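Local coordinates for protein exotoxin 6 (Staphylococcus aureus subsp. aureus Mu50, PDB 4ZYS) that is a secreted staphylococcal superantigen-like exotoxin that probably binds host molecules, perhaps sugar-bearing ones, to blunt immune defence, at residues His103-Glu108 against Ser119-Tyr124; Gly155-Thr160 against Gln190-Glu195. All coordinates share one frame; numbering follows the deposited sequence.

Interaction 1: His103-Glu108 against Ser119-Tyr124; sequences HTPILE and SLYQIY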
ATOM      1  N   HIS A 103     -10.343 -12.524   5.209  1.00 28.63           N
ATOM      2  CA  HIS A 103      -9.648 -13.451   4.324  1.00 28.23           C
ATOM      3  C   HIS A 103      -8.245 -13.652   4.851  1.00 29.76           C
ATOM      4  O   HIS A 103      -7.574 -12.674   5.152  1.00 28.14           O
ATOM      5  CB  HIS A 103      -9.632 -12.923   2.886  1.00 29.18           C
ATOM      6  CG  HIS A 103      -9.141 -13.930   1.906  1.00 33.35           C
ATOM      7  ND1 HIS A 103      -9.900 -15.038   1.576  1.00 36.57           N
ATOM      8  CD2 HIS A 103      -7.970 -13.979   1.230  1.00 34.88           C
ATOM      9  CE1 HIS A 103      -9.173 -15.718   0.702  1.00 35.98           C
ATOM     10  NE2 HIS A 103      -7.998 -15.126   0.478  1.00 35.35           N
ATOM     11  N   THR A 104      -7.810 -14.912   5.011  1.00 26.73           N
ATOM     12  CA  THR A 104      -6.498 -15.177   5.587  1.00 25.26           C
ATOM     13  C   THR A 104      -5.630 -15.882   4.562  1.00 28.95           C
ATOM     14  O   THR A 104      -5.563 -17.109   4.546  1.00 31.01           O
ATOM     15  CB  THR A 104      -6.613 -15.944   6.908  1.00 26.36           C
ATOM     16  OG1 THR A 104      -7.203 -17.216   6.655  1.00 25.06           O
ATOM     17  CG2 THR A 104      -7.425 -15.201   7.942  1.00 23.23           C
ATOM     18  N   PRO A 105      -4.934 -15.134   3.691  1.00 24.10           N
ATOM     19  CA  PRO A 105      -4.025 -15.804   2.752  1.00 24.05           C
ATOM     20  C   PRO A 105      -2.817 -16.373   3.505  1.00 26.72           C
ATOM     21  O   PRO A 105      -2.603 -16.030   4.671  1.00 25.42           O
ATOM     22  CB  PRO A 105      -3.618 -14.668   1.804  1.00 25.25           C
ATOM     23  CG  PRO A 105      -3.698 -13.430   2.644  1.00 27.67           C
ATOM     24  CD  PRO A 105      -4.849 -13.657   3.579  1.00 24.06           C
ATOM     25  N   ILE A 106      -2.044 -17.247   2.865  1.00 22.31           N
ATOM     26  CA  ILE A 106      -0.851 -17.770   3.509  1.00 21.40           C
ATOM     27  C   ILE A 106       0.142 -16.647   3.543  1.00 23.59           C
ATOM     28  O   ILE A 106       0.281 -15.949   2.542  1.00 22.92           O
ATOM     29  CB  ILE A 106      -0.290 -19.031   2.767  1.00 24.69           C
ATOM     30  CG1 ILE A 106      -1.178 -20.263   2.960  1.00 25.04           C
ATOM     31  CG2 ILE A 106       1.172 -19.346   3.147  1.00 24.78           C
ATOM     32  CD1 ILE A 106      -1.664 -20.525   4.380  1.00 37.26           C
ATOM     33  N   LEU A 107       0.762 -16.401   4.698  1.00 20.29           N
ATOM     34  CA  LEU A 107       1.815 -15.395   4.775  1.00 19.52           C
ATOM     35  C   LEU A 107       3.039 -16.062   5.328  1.00 24.90           C
ATOM     36  O   LEU A 107       3.002 -16.605   6.426  1.00 25.82           O
ATOM     37  CB  LEU A 107       1.455 -14.113   5.581  1.00 19.01           C
ATOM     38  CG  LEU A 107       2.663 -13.201   5.896  1.00 23.67           C
ATOM     39  CD1 LEU A 107       3.242 -12.530   4.609  1.00 23.21           C
ATOM     40  CD2 LEU A 107       2.352 -12.208   6.991  1.00 24.59           C
ATOM     41  N   GLU A 108       4.119 -16.041   4.563  1.00 23.62           N
ATOM     42  CA  GLU A 108       5.397 -16.596   5.005  1.00 23.84           C
ATOM     43  C   GLU A 108       6.464 -15.543   4.875  1.00 27.41           C
ATOM     44  O   GLU A 108       6.459 -14.796   3.902  1.00 25.45           O
ATOM     45  CB  GLU A 108       5.783 -17.847   4.211  1.00 25.63           C
ATOM     46  CG  GLU A 108       4.947 -19.072   4.512  1.00 34.71           C
ATOM     47  CD  GLU A 108       5.378 -20.261   3.680  1.00 50.93           C
ATOM     48  OE1 GLU A 108       5.306 -20.170   2.435  1.00 45.47           O
ATOM     49  OE2 GLU A 108       5.839 -21.266   4.268  1.00 48.50           O
ATOM     50  N   SER A 119       2.967 -16.779   9.324  1.00 25.81           N
ATOM     51  CA  SER A 119       2.397 -15.748  10.179  1.00 25.10           C
ATOM     52  C   SER A 119       0.947 -15.568   9.805  1.00 27.45           C
ATOM     53  O   SER A 119       0.580 -15.781   8.649  1.00 26.12           O
ATOM     54  CB  SER A 119       3.169 -14.440  10.016  1.00 29.10           C
ATOM     55  OG  SER A 119       2.743 -13.462  10.951  1.00 40.25           O
ATOM     56  N   LEU A 120       0.110 -15.192  10.771  1.00 23.83           N
ATOM     57  CA  LEU A 120      -1.300 -14.928  10.482  1.00 21.92           C
ATOM     58  C   LEU A 120      -1.424 -13.512   9.851  1.00 26.48           C
ATOM     59  O   LEU A 120      -0.896 -12.539  10.399  1.00 25.95           O
ATOM     60  CB  LEU A 120      -2.154 -15.065  11.759  1.00 20.87           C
ATOM     61  CG  LEU A 120      -3.651 -14.731  11.681  1.00 24.52           C
ATOM     62  CD1 LEU A 120      -4.381 -15.550  10.609  1.00 23.80           C
ATOM     63  CD2 LEU A 120      -4.305 -14.952  13.015  1.00 25.97           C
ATOM     64  N   TYR A 121      -2.071 -13.422   8.680  1.00 22.07           N
ATOM     65  CA  TYR A 121      -2.321 -12.152   8.000  1.00 20.82           C
ATOM     66  C   TYR A 121      -3.800 -12.063   7.614  1.00 22.95           C
ATOM     67  O   TYR A 121      -4.315 -12.974   6.962  1.00 25.40           O
ATOM     68  CB  TYR A 121      -1.419 -11.990   6.778  1.00 22.20           C
ATOM     69  CG  TYR A 121      -1.468 -10.594   6.195  1.00 24.36           C
ATOM     70  CD1 TYR A 121      -1.045  -9.494   6.932  1.00 26.91           C
ATOM     71  CD2 TYR A 121      -1.949 -10.371   4.915  1.00 25.06           C
ATOM     72  CE1 TYR A 121      -1.111  -8.205   6.413  1.00 28.84           C
ATOM     73  CE2 TYR A 121      -2.003  -9.087   4.378  1.00 26.06           C
ATOM     74  CZ  TYR A 121      -1.602  -8.004   5.139  1.00 32.22           C
ATOM     75  OH  TYR A 121      -1.638  -6.737   4.623  1.00 32.40           O
ATOM     76  N   GLN A 122      -4.490 -11.017   8.056  1.00 15.99           N
ATOM     77  CA  GLN A 122      -5.928 -10.876   7.772  1.00 16.75           C
ATOM     78  C   GLN A 122      -6.205  -9.747   6.771  1.00 23.68           C
ATOM     79  O   GLN A 122      -5.776  -8.617   6.999  1.00 23.68           O
ATOM     80  CB  GLN A 122      -6.743 -10.644   9.072  1.00 16.70           C
ATOM     81  CG  GLN A 122      -6.533 -11.739  10.092  1.00 10.09           C
ATOM     82  CD  GLN A 122      -7.536 -11.864  11.196  1.00 22.50           C
ATOM     83  OE1 GLN A 122      -8.311 -10.961  11.531  1.00 23.87           O
ATOM     84  NE2 GLN A 122      -7.546 -13.026  11.783  1.00 13.77           N
ATOM     85  N   ILE A 123      -6.929 -10.061   5.677  1.00 22.27           N
ATOM     86  CA  ILE A 123      -7.375  -9.116   4.630  1.00 23.20           C
ATOM     87  C   ILE A 123      -8.869  -8.823   4.886  1.00 26.62           C
ATOM     88  O   ILE A 123      -9.644  -9.763   5.039  1.00 26.10           O
ATOM     89  CB  ILE A 123      -7.120  -9.654   3.173  1.00 27.01           C
ATOM     90  CG1 ILE A 123      -5.610  -9.797   2.832  1.00 28.74           C
ATOM     91  CG2 ILE A 123      -7.847  -8.821   2.088  1.00 26.41           C
ATOM     92  CD1 ILE A 123      -4.838  -8.535   2.801  1.00 41.91           C
ATOM     93  N   TYR A 124      -9.263  -7.540   4.927  1.00 22.67           N
ATOM     94  CA  TYR A 124     -10.659  -7.176   5.174  1.00 22.54           C
ATOM     95  C   TYR A 124     -11.308  -6.528   3.935  1.00 25.96           C
ATOM     96  O   TYR A 124     -12.529  -6.312   3.911  1.00 26.17           O
ATOM     97  CB  TYR A 124     -10.753  -6.228   6.393  1.00 22.83           C
ATOM     98  CG  TYR A 124     -10.024  -6.752   7.617  1.00 24.81           C
ATOM     99  CD1 TYR A 124     -10.507  -7.854   8.326  1.00 27.89           C
ATOM    100  CD2 TYR A 124      -8.833  -6.174   8.043  1.00 24.41           C
ATOM    101  CE1 TYR A 124      -9.836  -8.344   9.447  1.00 30.10           C
ATOM    102  CE2 TYR A 124      -8.166  -6.641   9.173  1.00 25.05           C
ATOM    103  CZ  TYR A 124      -8.666  -7.729   9.868  1.00 35.05           C
ATOM    104  OH  TYR A 124      -8.001  -8.191  10.973  1.00 38.29           O
TER
HETATM  105  O   HOH W   1      -2.177 -15.875   7.325  1.00 32.69           O
HETATM  106  O   HOH W   2       0.086 -17.981   7.134  1.00 27.38           O
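Leu107 and Tyr121 each hold CG trans to the main-chain N (chi1 168° and -170°), which carries the leucine branch and the phenol to the same side of the two segments, against helix 130-145 of the C-terminal beta-grasp domain. There the CB atoms of Leu107 and Tyr121 lie 3.8 Å apart, and Leu107 CD2 also reaches the CB of Ser119. Pro105 comes to the tyrosine ring at its edge, near the ring plane, through CG, while its CD rests 4.0 Å from Ile123 CG1, the two side chains crossing at about a right angle. Ile192 of strand 189-196 and Leu137, Arg136 and Arg140 of the helix also touch this cluster.

The two segments run roughly antiparallel but pair directly only near their ends. At one end His103 and Ile123 form a hydrogen-bonded pair: Ile123 N donates to His103 O at 2.7 Å, almost straight (173°), and His103 N returns a more bent bond to Ile123 O. The imidazole bonds through NE2 to the carbonyl O of Ile189. At the other end Ser119 N reaches Leu107 O at 2.9 Å. Between them the segments part, and water takes the place of direct amide bonds. One water accepts from Tyr121 N and lies close to the carbonyls of Pro105 and Ser119; a second accepts from Leu107 N and lies 2.7 Å from Ser119 O. On the more open side Thr104 CG2 touches Leu120 CD1 and Gln122 CG. Where no N-H is offered to the Tyr121 carbonyl from across the contact, the CA of Thr104 approaches that O at 3.4 Å.

Interaction 2: Gly155-Thr160 against Gln190-Glu195; sequences GQITIT and QKILVE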
ATOM      1  N   GLY A 155      15.632  -7.954  -1.153  1.00 23.61           N
ATOM      2  CA  GLY A 155      14.629  -9.008  -1.213  1.00 21.79           C
ATOM      3  C   GLY A 155      13.410  -8.656  -2.030  1.00 26.01           C
ATOM      4  O   GLY A 155      13.379  -7.652  -2.748  1.00 23.77           O
ATOM      5  N   GLN A 156      12.373  -9.466  -1.868  1.00 25.25           N
ATOM      6  CA  GLN A 156      11.154  -9.373  -2.652  1.00 24.78           C
ATOM      7  C   GLN A 156       9.917  -9.761  -1.877  1.00 26.53           C
ATOM      8  O   GLN A 156       9.950 -10.673  -1.034  1.00 25.28           O
ATOM      9  CB  GLN A 156      11.300 -10.371  -3.820  1.00 27.48           C
ATOM     10  CG  GLN A 156      10.578 -10.005  -5.094  1.00 46.98           C
ATOM     11  CD  GLN A 156      10.799 -11.046  -6.162  1.00 60.92           C
ATOM     12  OE1 GLN A 156       9.952 -11.916  -6.401  1.00 52.54           O
ATOM     13  NE2 GLN A 156      11.929 -10.963  -6.851  1.00 56.11           N
ATOM     14  N   ILE A 157       8.797  -9.125  -2.240  1.00 21.03           N
ATOM     15  CA  ILE A 157       7.456  -9.495  -1.813  1.00 18.85           C
ATOM     16  C   ILE A 157       6.800 -10.175  -3.026  1.00 21.77           C
ATOM     17  O   ILE A 157       6.841  -9.599  -4.103  1.00 22.35           O
ATOM     18  CB  ILE A 157       6.596  -8.322  -1.271  1.00 20.13           C
ATOM     19  CG1 ILE A 157       7.152  -7.766   0.032  1.00 19.19           C
ATOM     20  CG2 ILE A 157       5.122  -8.755  -1.097  1.00 19.70           C
ATOM     21  CD1 ILE A 157       6.715  -6.309   0.298  1.00 22.16           C
ATOM     22  N   THR A 158       6.192 -11.370  -2.858  1.00 17.28           N
ATOM     23  CA  THR A 158       5.494 -12.053  -3.948  1.00 17.70           C
ATOM     24  C   THR A 158       4.050 -12.303  -3.486  1.00 22.71           C
ATOM     25  O   THR A 158       3.831 -12.982  -2.490  1.00 22.94           O
ATOM     26  CB  THR A 158       6.250 -13.306  -4.414  1.00 22.96           C
ATOM     27  OG1 THR A 158       7.614 -12.958  -4.634  1.00 22.75           O
ATOM     28  CG2 THR A 158       5.684 -13.897  -5.691  1.00 19.85           C
ATOM     29  N   ILE A 159       3.079 -11.665  -4.167  1.00 19.72           N
ATOM     30  CA  ILE A 159       1.658 -11.815  -3.885  1.00 19.58           C
ATOM     31  C   ILE A 159       1.085 -12.713  -4.990  1.00 23.68           C
ATOM     32  O   ILE A 159       1.099 -12.338  -6.161  1.00 23.68           O
ATOM     33  CB  ILE A 159       0.929 -10.442  -3.716  1.00 21.73           C
ATOM     34  CG1 ILE A 159       1.600  -9.625  -2.566  1.00 21.83           C
ATOM     35  CG2 ILE A 159      -0.575 -10.644  -3.438  1.00 19.54           C
ATOM     36  CD1 ILE A 159       1.327  -8.120  -2.541  1.00 27.73           C
ATOM     37  N   THR A 160       0.651 -13.928  -4.621  1.00 18.50           N
ATOM     38  CA  THR A 160       0.110 -14.875  -5.589  1.00 18.31           C
ATOM     39  C   THR A 160      -1.422 -14.914  -5.471  1.00 22.59           C
ATOM     40  O   THR A 160      -1.963 -15.061  -4.371  1.00 22.51           O
ATOM     41  CB  THR A 160       0.760 -16.253  -5.407  1.00 23.75           C
ATOM     42  OG1 THR A 160       2.180 -16.094  -5.462  1.00 25.44           O
ATOM     43  CG2 THR A 160       0.314 -17.257  -6.472  1.00 19.42           C
ATOM     44  N   GLN A 190      -4.070 -15.545  -2.547  1.00 20.73           N
ATOM     45  CA  GLN A 190      -3.887 -16.900  -2.013  1.00 20.94           C
ATOM     46  C   GLN A 190      -2.682 -17.049  -1.067  1.00 24.98           C
ATOM     47  O   GLN A 190      -2.811 -17.647   0.012  1.00 24.24           O
ATOM     48  CB  GLN A 190      -3.721 -17.918  -3.160  1.00 22.96           C
ATOM     49  CG  GLN A 190      -5.008 -18.560  -3.603  1.00 42.60           C
ATOM     50  CD  GLN A 190      -5.539 -19.628  -2.688  1.00 58.73           C
ATOM     51  OE1 GLN A 190      -6.090 -19.338  -1.619  1.00 53.59           O
ATOM     52  NE2 GLN A 190      -5.499 -20.873  -3.154  1.00 51.74           N
ATOM     53  N   LYS A 191      -1.504 -16.581  -1.520  1.00 19.71           N
ATOM     54  CA  LYS A 191      -0.232 -16.701  -0.823  1.00 18.62           C
ATOM     55  C   LYS A 191       0.539 -15.410  -0.897  1.00 20.82           C
ATOM     56  O   LYS A 191       0.470 -14.709  -1.904  1.00 19.49           O
ATOM     57  CB  LYS A 191       0.637 -17.797  -1.475  1.00 21.25           C
ATOM     58  CG  LYS A 191       0.263 -19.233  -1.205  1.00 37.60           C
ATOM     59  CD  LYS A 191       1.349 -20.120  -1.807  1.00 46.91           C
ATOM     60  CE  LYS A 191       1.519 -21.444  -1.104  1.00 55.22           C
ATOM     61  NZ  LYS A 191       2.663 -22.225  -1.658  1.00 60.49           N
ATOM     62  N   ILE A 192       1.315 -15.125   0.150  1.00 17.26           N
ATOM     63  CA  ILE A 192       2.211 -13.987   0.229  1.00 16.80           C
ATOM     64  C   ILE A 192       3.549 -14.507   0.762  1.00 22.47           C
ATOM     65  O   ILE A 192       3.601 -15.275   1.730  1.00 21.40           O
ATOM     66  CB  ILE A 192       1.673 -12.784   1.057  1.00 19.35           C
ATOM     67  CG1 ILE A 192       0.306 -12.280   0.528  1.00 20.11           C
ATOM     68  CG2 ILE A 192       2.714 -11.617   1.109  1.00 16.70           C
ATOM     69  CD1 ILE A 192      -0.447 -11.310   1.544  1.00 25.36           C
ATOM     70  N   LEU A 193       4.624 -14.097   0.101  1.00 20.23           N
ATOM     71  CA  LEU A 193       5.962 -14.428   0.513  1.00 20.22           C
ATOM     72  C   LEU A 193       6.744 -13.153   0.636  1.00 23.86           C
ATOM     73  O   LEU A 193       6.733 -12.351  -0.291  1.00 22.54           O
ATOM     74  CB  LEU A 193       6.640 -15.419  -0.487  1.00 20.81           C
ATOM     75  CG  LEU A 193       8.114 -15.801  -0.181  1.00 24.17           C
ATOM     76  CD1 LEU A 193       8.219 -16.603   1.113  1.00 23.91           C
ATOM     77  CD2 LEU A 193       8.733 -16.567  -1.331  1.00 23.60           C
ATOM     78  N   VAL A 194       7.406 -12.944   1.787  1.00 22.80           N
ATOM     79  CA  VAL A 194       8.314 -11.812   1.994  1.00 22.62           C
ATOM     80  C   VAL A 194       9.697 -12.421   2.156  1.00 26.03           C
ATOM     81  O   VAL A 194       9.934 -13.089   3.148  1.00 27.08           O
ATOM     82  CB  VAL A 194       7.935 -10.883   3.184  1.00 27.18           C
ATOM     83  CG1 VAL A 194       8.871  -9.683   3.243  1.00 26.65           C
ATOM     84  CG2 VAL A 194       6.483 -10.423   3.110  1.00 26.99           C
ATOM     85  N   GLU A 195      10.571 -12.276   1.163  1.00 22.62           N
ATOM     86  CA  GLU A 195      11.947 -12.786   1.205  1.00 22.99           C
ATOM     87  C   GLU A 195      12.902 -11.663   1.525  1.00 27.47           C
ATOM     88  O   GLU A 195      12.885 -10.651   0.816  1.00 27.80           O
ATOM     89  CB  GLU A 195      12.379 -13.403  -0.151  1.00 25.09           C
ATOM     90  CG  GLU A 195      11.842 -14.779  -0.459  1.00 38.01           C
ATOM     91  CD  GLU A 195      12.087 -15.236  -1.886  1.00 56.41           C
ATOM     92  OE1 GLU A 195      11.517 -14.636  -2.833  1.00 31.99           O
ATOM     93  OE2 GLU A 195      12.839 -16.223  -2.052  1.00 46.85           O
TER
HETATM   94  O   HOH W   3       9.168 -13.189  -2.437  1.00 20.11           O
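Ile157 and Val194 lie side by side on the buried face of an antiparallel strand pair in the beta-grasp sheet, CG1 of Ile157 standing 4.1 Å from CG1 of Val194. Ile159 and Ile192 extend this apolar row, whose isoleucines pack against Leu133 and Leu137 of helix 130-145. The opposite face is mostly polar, with Leu193 among its side chains, and looser. Here Gln156, Thr158 and Thr160 stand across from Glu195, Leu193 and Lys191, and a water bonded to Thr158 OG1 lies 2.8 Å from Glu195 OE1.

The backbone ladder between the faces is regular: Thr158 N donates to Leu193 O, and Leu193 N back to Thr158 O at 2.9 Å. It ends in a classic beta bulge, where Gln190 and Lys191 both face Thr160. Thr160 O is gripped twice, by Gln190 N at 2.8 Å and by the longer approach of Lys191 N at 3.3 Å. At the other end the CA of Gly155 comes to 3.1 Å from Glu195 O, a closeness allowed by the missing side chain. Apolar branches on one face and mostly polar, partly hydrated groups on the other imply that this strand pair separates the helix-covered core from solvent.

How the interactions relate
Both interactions reach the same five-stranded mixed sheet of the beta-grasp domain, their centres about 11 Å apart. Strands 106-111 and 189-196 are parallel neighbours in it and join the two contacts directly: Ile106 O lies 2.7 Å from Ile192 N, and Glu108 O 3.0 Å from Val194 N, both probable hydrogen bonds. On the helix side Leu107 CD1 packs against Ile192 CG2 at 3.7 Å, making one continuous apolar layer under helix 130-145. Near the bulge, Pro105 CB rests 3.6 Å from Gln190 O. Residues 103-108 thus stand between 119-124 and the 155-160/190-195 pair, so the water-bridged border and the regular ladder are separate seams, joined through the parallel pairing of strands 106-111 and 189-196.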